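Local coordinates for uncharacterized protein (Legionella longbeachae NSW150, PDB 4JZA) that probably dephosphorylates phosphoinositides as a phosphatidylinositol-3-phosphatase, and so may alter host lipid metabolism during infection, at residues E133-T147 and S602-P614. Sequence-based numbering, arbitrary orientation.
Sequences EQYALMGEGRYDLVT and SRHQHEHAGQNAP
Arg142 reaches from the loop between helix 122-140 and strand 144-150 to Gln611 and His608 of helix 604-612. Its CG stands anti to the backbone N (chi1 -168°), and the chain runs extended to NE, which carries the guanidinium to the helix. CB leads toward the helix without a close partner there. CG and CD pass beside Gln611 OE1. Arg142 NE donates to Gln611 OE1 at 2.8 Å, a fairly straight bond (155°) that approaches above the amide plane. Arg142 CZ lies 3.4 Å from His608 NE2. Arg142 NH2 sits over the centre of the His608 ring and also donates to the backbone O of His608 at 3.0 Å. NH1 turns to Asn350. The guanidinium lies flat on the imidazole, with planes 15° apart and centres separated by 3.8 Å. Stack and bonds together fix the rotation of the guanidinium.

Gln611 uses both ends of its amide. Gln611 NE2 donates to Tyr143 O at 2.9 Å, and a water joins that carbonyl to Gln611 OE1. Further along the strand, Leu145 CD2 packs on Glu607 CB and the backbone of His608, while Leu145 CD1 lies near Gln611 NE2. Thr147 OG1 meets the edge of the His604 ring and hydrogen-bonds His604 ND1 at 2.6 Å. Asp164, on the neighbouring strand 159-166, holds the other ring nitrogen. At the far end, Leu137 CD2 and Pro614 CD meet tip to tip, 3.8 Å apart. Beside them, the carboxylate of Glu133 hydrogen-bonds Ser51 and forms salt bridges with Arg48 and Arg341.

Strand residues 144-147 and helix 604-612 run nearly antiparallel, their axes 9.1 Å apart at closest approach. This is helix-on-sheet packing in an alpha/beta fold: helix 604-612 lies against one face of the large mixed sheet, reached by Arg142, Leu145 and Thr147.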
loop_
_atom_site.group_PDB
_atom_site.type_symbol
_atom_site.label_atom_id
_atom_site.label_comp_id
_atom_site.label_asym_id
_atom_site.label_seq_id
_atom_site.Cartn_x
_atom_site.Cartn_y
_atom_site.Cartn_z
ATOM N N GLU A 133 -0.188 4.482 5.986
ATOM C CA GLU A 133 0.255 5.588 5.155
ATOM C C GLU A 133 -0.731 5.873 4.013
ATOM O O GLU A 133 -0.980 7.012 3.677
ATOM C CB GLU A 133 1.619 5.291 4.562
ATOM C CG GLU A 133 2.243 6.516 3.912
ATOM C CD GLU A 133 3.382 6.204 2.952
ATOM O OE1 GLU A 133 4.118 7.168 2.708
ATOM O OE2 GLU A 133 3.546 5.053 2.450
ATOM N N GLN A 134 -1.277 4.827 3.412
ATOM C CA GLN A 134 -2.196 4.974 2.310
ATOM C C GLN A 134 -3.447 5.721 2.707
ATOM O O GLN A 134 -3.848 6.633 2.027
ATOM C CB GLN A 134 -2.596 3.581 1.832
ATOM C CG GLN A 134 -1.491 2.747 1.174
ATOM C CD GLN A 134 -1.994 1.367 0.866
ATOM O OE1 GLN A 134 -3.126 1.157 0.887
ATOM N NE2 GLN A 134 -1.215 0.491 0.503
ATOM N N TYR A 135 -4.067 5.302 3.813
ATOM C CA TYR A 135 -5.244 5.981 4.368
ATOM C C TYR A 135 -4.856 7.396 4.843
ATOM O O TYR A 135 -5.633 8.330 4.619
ATOM C CB TYR A 135 -5.922 5.186 5.483
ATOM C CG TYR A 135 -6.792 4.090 4.974
ATOM C CD1 TYR A 135 -6.283 2.841 4.749
ATOM C CD2 TYR A 135 -8.141 4.284 4.760
ATOM C CE1 TYR A 135 -7.074 1.821 4.270
ATOM C CE2 TYR A 135 -8.947 3.273 4.283
ATOM C CZ TYR A 135 -8.387 2.054 4.034
ATOM O OH TYR A 135 -9.133 1.036 3.553
ATOM N N ALA A 136 -3.677 7.602 5.419
ATOM C CA ALA A 136 -3.292 9.006 5.724
ATOM C C ALA A 136 -3.284 9.882 4.487
ATOM O O ALA A 136 -3.693 11.058 4.547
ATOM C CB ALA A 136 -1.908 9.134 6.389
ATOM N N LEU A 137 -2.800 9.303 3.375
ATOM C CA LEU A 137 -2.737 10.020 2.103
ATOM C C LEU A 137 -4.125 10.266 1.469
ATOM O O LEU A 137 -4.344 11.337 0.887
ATOM C CB LEU A 137 -1.840 9.292 1.105
ATOM C CG LEU A 137 -0.362 9.260 1.456
ATOM C CD1 LEU A 137 0.342 8.258 0.540
ATOM C CD2 LEU A 137 0.307 10.638 1.384
HETATM N N MSE A 138 -5.025 9.279 1.550
HETATM C CA MSE A 138 -6.373 9.450 1.052
HETATM C C MSE A 138 -7.019 10.636 1.730
HETATM O O MSE A 138 -7.586 11.531 1.090
HETATM C CB MSE A 138 -7.133 8.193 1.378
HETATM C CG MSE A 138 -8.426 8.185 0.624
HETATM SE SE MSE A 138 -9.397 6.525 0.910
HETATM C CE MSE A 138 -9.948 6.702 2.803
ATOM N N GLY A 139 -6.892 10.675 3.050
ATOM C CA GLY A 139 -7.493 11.726 3.877
ATOM C C GLY A 139 -7.007 13.114 3.505
ATOM O O GLY A 139 -7.769 14.051 3.527
ATOM N N GLU A 140 -5.751 13.210 3.107
ATOM C CA GLU A 140 -5.083 14.463 2.886
ATOM C C GLU A 140 -5.450 15.018 1.515
ATOM O O GLU A 140 -5.402 16.213 1.320
ATOM C CB GLU A 140 -3.570 14.239 2.930
ATOM C CG GLU A 140 -2.745 15.274 3.689
ATOM C CD GLU A 140 -1.222 14.973 3.661
ATOM O OE1 GLU A 140 -0.653 14.717 2.568
ATOM O OE2 GLU A 140 -0.565 14.987 4.734
ATOM N N GLY A 141 -5.813 14.166 0.556
ATOM C CA GLY A 141 -6.041 14.632 -0.812
ATOM C C GLY A 141 -4.771 14.744 -1.652
ATOM O O GLY A 141 -3.687 14.529 -1.158
ATOM N N ARG A 142 -4.902 15.130 -2.920
ATOM C CA ARG A 142 -3.757 15.232 -3.831
ATOM C C ARG A 142 -3.722 16.567 -4.558
ATOM O O ARG A 142 -4.757 17.019 -5.067
ATOM C CB ARG A 142 -3.834 14.119 -4.893
ATOM C CG ARG A 142 -2.572 13.917 -5.736
ATOM C CD ARG A 142 -2.839 12.950 -6.885
ATOM N NE ARG A 142 -1.627 12.345 -7.466
ATOM C CZ ARG A 142 -1.613 11.215 -8.194
ATOM N NH1 ARG A 142 -2.725 10.549 -8.471
ATOM N NH2 ARG A 142 -0.469 10.712 -8.632
ATOM N N TYR A 143 -2.530 17.166 -4.619
ATOM C CA TYR A 143 -2.244 18.342 -5.433
ATOM C C TYR A 143 -2.132 17.957 -6.888
ATOM O O TYR A 143 -1.473 16.993 -7.189
ATOM C CB TYR A 143 -0.884 18.927 -5.077
ATOM C CG TYR A 143 -0.855 19.784 -3.857
ATOM C CD1 TYR A 143 -1.085 21.156 -3.955
ATOM C CD2 TYR A 143 -0.544 19.244 -2.613
ATOM C CE1 TYR A 143 -1.051 21.961 -2.847
ATOM C CE2 TYR A 143 -0.499 20.044 -1.493
ATOM C CZ TYR A 143 -0.765 21.392 -1.626
ATOM O OH TYR A 143 -0.737 22.182 -0.531
ATOM N N ASP A 144 -2.733 18.750 -7.790
ATOM C CA ASP A 144 -2.434 18.644 -9.224
ATOM C C ASP A 144 -1.025 19.146 -9.467
ATOM O O ASP A 144 -0.463 20.000 -8.753
ATOM C CB ASP A 144 -3.345 19.498 -10.122
ATOM C CG ASP A 144 -4.831 19.215 -9.950
ATOM O OD1 ASP A 144 -5.230 18.167 -9.437
ATOM O OD2 ASP A 144 -5.622 20.079 -10.365
ATOM N N LEU A 145 -0.484 18.633 -10.554
ATOM C CA LEU A 145 0.922 18.778 -10.852
ATOM C C LEU A 145 1.107 19.264 -12.241
ATOM O O LEU A 145 0.556 18.673 -13.170
ATOM C CB LEU A 145 1.568 17.419 -10.739
ATOM C CG LEU A 145 3.042 17.484 -10.427
ATOM C CD1 LEU A 145 3.266 17.972 -9.009
ATOM C CD2 LEU A 145 3.549 16.067 -10.552
ATOM N N VAL A 146 1.841 20.360 -12.372
ATOM C CA VAL A 146 2.160 20.939 -13.674
ATOM C C VAL A 146 3.654 21.084 -13.697
ATOM O O VAL A 146 4.226 21.532 -12.726
ATOM C CB VAL A 146 1.547 22.340 -13.838
ATOM C CG1 VAL A 146 1.950 22.937 -15.167
ATOM C CG2 VAL A 146 0.036 22.307 -13.711
ATOM N N THR A 147 4.290 20.684 -14.777
ATOM C CA THR A 147 5.729 20.859 -14.906
ATOM C C THR A 147 6.044 21.707 -16.158
ATOM O O THR A 147 5.745 21.353 -17.293
ATOM C CB THR A 147 6.489 19.509 -14.942
ATOM O OG1 THR A 147 6.250 18.739 -13.720
ATOM C CG2 THR A 147 7.994 19.772 -15.110
ATOM N N SER A 602 12.698 15.916 -16.746
ATOM C CA SER A 602 11.951 16.947 -16.048
ATOM C C SER A 602 11.468 16.366 -14.735
ATOM O O SER A 602 11.273 17.096 -13.718
ATOM C CB SER A 602 10.764 17.421 -16.878
ATOM O OG SER A 602 9.820 16.388 -17.074
ATOM N N ARG A 603 11.256 15.044 -14.788
ATOM C CA ARG A 603 10.854 14.251 -13.627
ATOM C C ARG A 603 9.422 14.516 -13.280
ATOM O O ARG A 603 8.989 14.211 -12.188
ATOM C CB ARG A 603 11.712 14.531 -12.390
ATOM C CG ARG A 603 13.183 14.186 -12.555
ATOM C CD ARG A 603 13.864 13.956 -11.219
ATOM N NE ARG A 603 14.505 12.677 -11.366
ATOM C CZ ARG A 603 14.326 11.620 -10.598
ATOM N NH1 ARG A 603 13.581 11.660 -9.500
ATOM N NH2 ARG A 603 14.933 10.513 -10.932
ATOM N N HIS A 604 8.681 15.107 -14.193
ATOM C CA HIS A 604 7.290 15.296 -13.933
ATOM C C HIS A 604 6.579 13.966 -13.566
ATOM O O HIS A 604 5.886 13.892 -12.569
ATOM C CB HIS A 604 6.646 15.894 -15.145
ATOM C CG HIS A 604 5.159 15.936 -15.069
ATOM N ND1 HIS A 604 4.487 16.929 -14.399
ATOM C CD2 HIS A 604 4.211 15.117 -15.593
ATOM C CE1 HIS A 604 3.188 16.688 -14.450
ATOM N NE2 HIS A 604 2.993 15.598 -15.173
ATOM N N GLN A 605 6.729 12.922 -14.369
ATOM C CA GLN A 605 6.079 11.653 -14.062
ATOM C C GLN A 605 6.609 11.044 -12.779
ATOM O O GLN A 605 5.896 10.323 -12.091
ATOM C CB GLN A 605 6.324 10.635 -15.185
ATOM C CG GLN A 605 5.648 10.979 -16.505
ATOM C CD GLN A 605 4.140 11.095 -16.380
ATOM O OE1 GLN A 605 3.553 10.580 -15.448
ATOM N NE2 GLN A 605 3.515 11.764 -17.323
ATOM N N HIS A 606 7.867 11.287 -12.464
ATOM C CA HIS A 606 8.458 10.690 -11.288
ATOM C C HIS A 606 7.740 11.240 -10.069
ATOM O O HIS A 606 7.440 10.496 -9.103
ATOM C CB HIS A 606 9.951 11.015 -11.157
ATOM C CG HIS A 606 10.824 10.452 -12.247
ATOM N ND1 HIS A 606 10.586 10.658 -13.588
ATOM C CD2 HIS A 606 12.006 9.800 -12.177
ATOM C CE1 HIS A 606 11.558 10.114 -14.294
ATOM N NE2 HIS A 606 12.442 9.606 -13.461
ATOM N N GLU A 607 7.478 12.544 -10.112
ATOM C CA GLU A 607 6.800 13.250 -9.043
ATOM C C GLU A 607 5.371 12.798 -8.876
ATOM O O GLU A 607 4.860 12.634 -7.741
ATOM C CB GLU A 607 6.839 14.749 -9.295
ATOM C CG GLU A 607 8.256 15.261 -9.218
ATOM C CD GLU A 607 8.765 15.316 -7.785
ATOM O OE1 GLU A 607 10.028 15.169 -7.570
ATOM O OE2 GLU A 607 7.894 15.518 -6.872
ATOM N N HIS A 608 4.724 12.579 -9.996
ATOM C CA HIS A 608 3.348 12.085 -9.983
ATOM C C HIS A 608 3.299 10.741 -9.282
ATOM O O HIS A 608 2.544 10.582 -8.346
ATOM C CB HIS A 608 2.792 11.997 -11.398
ATOM C CG HIS A 608 1.320 11.828 -11.450
ATOM N ND1 HIS A 608 0.720 10.651 -11.830
ATOM C CD2 HIS A 608 0.319 12.689 -11.163
ATOM C CE1 HIS A 608 -0.591 10.798 -11.795
ATOM N NE2 HIS A 608 -0.860 12.027 -11.388
ATOM N N ALA A 609 4.144 9.798 -9.667
ATOM C CA ALA A 609 4.329 8.575 -8.843
ATOM C C ALA A 609 4.601 8.830 -7.348
ATOM O O ALA A 609 4.090 8.118 -6.469
ATOM C CB ALA A 609 5.440 7.724 -9.409
ATOM N N GLY A 610 5.444 9.808 -7.045
ATOM C CA GLY A 610 5.777 10.115 -5.632
ATOM C C GLY A 610 4.585 10.461 -4.780
ATOM O O GLY A 610 4.526 10.148 -3.592
ATOM N N GLN A 611 3.611 11.109 -5.377
ATOM C CA GLN A 611 2.456 11.484 -4.621
ATOM C C GLN A 611 1.679 10.279 -4.079
ATOM O O GLN A 611 0.937 10.415 -3.120
ATOM C CB GLN A 611 1.545 12.323 -5.474
ATOM C CG GLN A 611 2.107 13.696 -5.824
ATOM C CD GLN A 611 1.203 14.436 -6.802
ATOM O OE1 GLN A 611 0.653 13.864 -7.755
ATOM N NE2 GLN A 611 1.030 15.684 -6.567
ATOM N N ASN A 612 1.828 9.133 -4.725
ATOM C CA ASN A 612 1.304 7.871 -4.220
ATOM C C ASN A 612 1.961 7.381 -2.935
ATOM O O ASN A 612 1.298 6.843 -2.067
ATOM C CB ASN A 612 1.354 6.796 -5.297
ATOM C CG ASN A 612 0.342 7.026 -6.391
ATOM O OD1 ASN A 612 -0.801 6.618 -6.283
ATOM N ND2 ASN A 612 0.762 7.676 -7.448
ATOM N N ALA A 613 3.275 7.533 -2.840
ATOM C CA ALA A 613 4.000 7.316 -1.596
ATOM C C ALA A 613 5.155 8.295 -1.509
ATOM O O ALA A 613 6.208 8.040 -2.073
ATOM C CB ALA A 613 4.508 5.893 -1.526
ATOM N N PRO A 614 4.947 9.442 -0.728
ATOM C CA PRO A 614 6.024 10.444 -0.867
ATOM C C PRO A 614 7.427 9.971 -0.515
ATOM O O PRO A 614 7.623 9.256 0.452
ATOM C CB PRO A 614 5.605 11.550 0.092
ATOM C CG PRO A 614 4.144 11.550 0.000
ATOM C CD PRO A 614 3.855 10.101 0.144
HETATM O O HOH W 1 -1.148 15.085 -9.495
#